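Local coordinates for mandelate racemase/muconate lactonizing enzyme, C-terminal domain protein (Paracoccus denitrificans, PDB 3N4E), which probably acts as a magnesium-dependent hydro-lyase of the enolase superfamily, with a divalent cation at the mouth of its barrel, at residues A[198-203]-A[222-227]. Residues are numbered along the deposited sequence; the frame is centred on the assembly and turned at random.
Sequences ANNGYS and FEEPVQ. With CA (calcium ion), chain C.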
loop_
_atom_site.group_PDB
_atom_site.type_symbol
_atom_site.label_atom_id
_atom_site.label_comp_id
_atom_site.label_asym_id
_atom_site.label_seq_id
_atom_site.Cartn_x
_atom_site.Cartn_y
_atom_site.Cartn_z
ATOM N N ALA A 198 27.640 4.438 -11.474
ATOM C CA ALA A 198 27.856 2.997 -11.592
ATOM C C ALA A 198 27.593 2.487 -13.004
ATOM O O ALA A 198 27.966 1.358 -13.323
ATOM C CB ALA A 198 26.982 2.246 -10.582
ATOM N N ASN A 199 26.939 3.308 -13.837
ATOM C CA ASN A 199 26.543 2.905 -15.199
ATOM C C ASN A 199 25.938 1.516 -15.250
ATOM O O ASN A 199 26.413 0.663 -16.008
ATOM C CB ASN A 199 27.735 2.931 -16.156
ATOM C CG ASN A 199 28.189 4.338 -16.494
ATOM O OD1 ASN A 199 29.297 4.732 -16.127
ATOM N ND2 ASN A 199 27.338 5.101 -17.194
ATOM N N ASN A 200 24.934 1.291 -14.402
ATOM C CA ASN A 200 24.196 0.037 -14.340
ATOM C C ASN A 200 24.979 -1.196 -13.837
ATOM O O ASN A 200 24.614 -2.329 -14.144
ATOM C CB ASN A 200 23.538 -0.251 -15.703
ATOM C CG ASN A 200 22.882 0.976 -16.311
ATOM O OD1 ASN A 200 23.423 1.561 -17.241
ATOM N ND2 ASN A 200 21.724 1.379 -15.787
ATOM N N GLY A 201 26.038 -0.979 -13.059
ATOM C CA GLY A 201 26.963 -2.064 -12.704
ATOM C C GLY A 201 26.601 -3.068 -11.620
ATOM O O GLY A 201 27.278 -4.105 -11.479
ATOM N N TYR A 202 25.544 -2.798 -10.857
ATOM C CA TYR A 202 25.282 -3.566 -9.635
ATOM C C TYR A 202 23.903 -4.234 -9.547
ATOM O O TYR A 202 22.945 -3.835 -10.217
ATOM C CB TYR A 202 25.503 -2.691 -8.387
ATOM C CG TYR A 202 26.825 -1.974 -8.382
ATOM C CD1 TYR A 202 28.026 -2.686 -8.469
ATOM C CD2 TYR A 202 26.885 -0.584 -8.293
ATOM C CE1 TYR A 202 29.256 -2.034 -8.489
ATOM C CE2 TYR A 202 28.112 0.078 -8.299
ATOM C CZ TYR A 202 29.295 -0.655 -8.403
ATOM O OH TYR A 202 30.508 0.001 -8.423
ATOM N N SER A 203 23.823 -5.255 -8.705
ATOM C CA SER A 203 22.563 -5.860 -8.340
ATOM C C SER A 203 21.959 -4.971 -7.244
ATOM O O SER A 203 22.574 -3.968 -6.852
ATOM C CB SER A 203 22.807 -7.285 -7.837
ATOM O OG SER A 203 23.682 -7.279 -6.719
ATOM N N PHE A 222 24.583 9.044 -6.395
ATOM C CA PHE A 222 24.911 7.695 -6.829
ATOM C C PHE A 222 24.057 7.439 -8.066
ATOM O O PHE A 222 22.831 7.296 -7.968
ATOM C CB PHE A 222 24.556 6.723 -5.694
ATOM C CG PHE A 222 25.000 5.288 -5.910
ATOM C CD1 PHE A 222 25.924 4.943 -6.892
ATOM C CD2 PHE A 222 24.495 4.279 -5.088
ATOM C CE1 PHE A 222 26.327 3.626 -7.057
ATOM C CE2 PHE A 222 24.896 2.945 -5.241
ATOM C CZ PHE A 222 25.823 2.621 -6.229
ATOM N N GLU A 223 24.707 7.408 -9.228
ATOM C CA GLU A 223 24.009 7.457 -10.505
ATOM C C GLU A 223 23.885 6.066 -11.125
ATOM O O GLU A 223 24.855 5.310 -11.185
ATOM C CB GLU A 223 24.717 8.448 -11.443
ATOM C CG GLU A 223 24.081 8.658 -12.823
ATOM C CD GLU A 223 24.621 9.896 -13.561
ATOM O OE1 GLU A 223 24.739 10.986 -12.947
ATOM O OE2 GLU A 223 24.928 9.782 -14.781
ATOM N N GLU A 224 22.670 5.742 -11.564
ATOM C CA GLU A 224 22.337 4.447 -12.175
ATOM C C GLU A 224 22.984 3.237 -11.474
ATOM O O GLU A 224 23.785 2.516 -12.070
ATOM C CB GLU A 224 22.655 4.458 -13.684
ATOM C CG GLU A 224 21.716 5.355 -14.509
ATOM C CD GLU A 224 21.650 4.954 -15.979
ATOM O OE1 GLU A 224 22.654 5.133 -16.703
ATOM O OE2 GLU A 224 20.579 4.475 -16.420
ATOM N N PRO A 225 22.639 3.007 -10.199
ATOM C CA PRO A 225 23.294 1.888 -9.527
ATOM C C PRO A 225 23.001 0.540 -10.166
ATOM O O PRO A 225 23.889 -0.301 -10.192
ATOM C CB PRO A 225 22.742 1.947 -8.102
ATOM C CG PRO A 225 21.543 2.814 -8.184
ATOM C CD PRO A 225 21.790 3.782 -9.280
ATOM N N VAL A 226 21.778 0.351 -10.675
ATOM C CA VAL A 226 21.325 -0.932 -11.252
ATOM C C VAL A 226 20.982 -0.820 -12.767
ATOM O O VAL A 226 21.049 0.259 -13.344
ATOM C CB VAL A 226 20.107 -1.524 -10.451
ATOM C CG1 VAL A 226 20.492 -1.862 -9.006
ATOM C CG2 VAL A 226 18.893 -0.586 -10.493
ATOM N N GLN A 227 20.639 -1.938 -13.407
ATOM C CA GLN A 227 20.232 -1.918 -14.819
ATOM C C GLN A 227 19.022 -1.016 -14.941
ATOM O O GLN A 227 18.087 -1.154 -14.160
ATOM C CB GLN A 227 19.861 -3.319 -15.331
ATOM C CG GLN A 227 20.989 -4.341 -15.325
ATOM C CD GLN A 227 22.070 -4.048 -16.365
ATOM O OE1 GLN A 227 21.857 -3.291 -17.326
ATOM N NE2 GLN A 227 23.234 -4.652 -16.175
HETATM CA CA CA C . 25.564 8.537 -16.556
HETATM O O HOH W 1 24.572 3.676 -17.942
HETATM O O HOH W 2 26.985 8.112 -18.937
HETATM O O HOH W 3 20.818 -4.326 -11.736
HETATM O O HOH W 4 24.577 6.649 -15.734
HETATM O O HOH W 5 26.667 10.682 -17.687
#
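Asn200 ND2 makes a short bond of 2.8 Å to Val226 O, and around it the loop 198-203 is locked to the strand end and loop 222-227. The amide nitrogen is shared: it also makes a weak bond of 3.4 Å to Glu224 OE2, whose carboxylate stands 77° from the amide plane. Asn200 CG lies anti to its own carbonyl carbon (chi1 -44°), a turn that carries the amide across to both acceptors. Replacing Asn200 by an alanine would probably leave Val226 O without its side-chain donor and the water at Glu224 OE1 without its amide partner, although Gln250 would still hold OE2. Ala198 N to Glu223 O extends the parallel pairing of strands 194-197 and 221-223. A type I' turn from Ala198 to Gly201 then presents Asn200 N to Glu224 O at 2.9 Å, and Tyr202, following it, gives its N to Pro225 O.

The tight side is apolar. Tyr202 CE2 approaches the Phe222 ring in plane at its edge, Ala198 CB comes within 3.8 Å of Phe222 CE1, and Pro225 CB rests on one face of that ring; Val210 of helix 204-216 packs on both aromatics. The other side is wet. One water joins Asn199 ND2, Asn200 OD1 and Glu224 OE1, with Asn199 OD1 held by Asp164 N, while another, 2.6 Å from Glu224 OE1, is itself a calcium ligand.

Glu223 OE2 binds that calcium directly at 2.3 Å, alongside Asp197 and Glu249, the acidic trio at or just beyond successive strand ends that marks the enolase-superfamily barrel. Glu223 is thus first-shell, whereas Glu224 acts from the second shell through water. The cation, and Lys160 paired with Glu223 OE1, would be expected to offset the negative charge concentrated here.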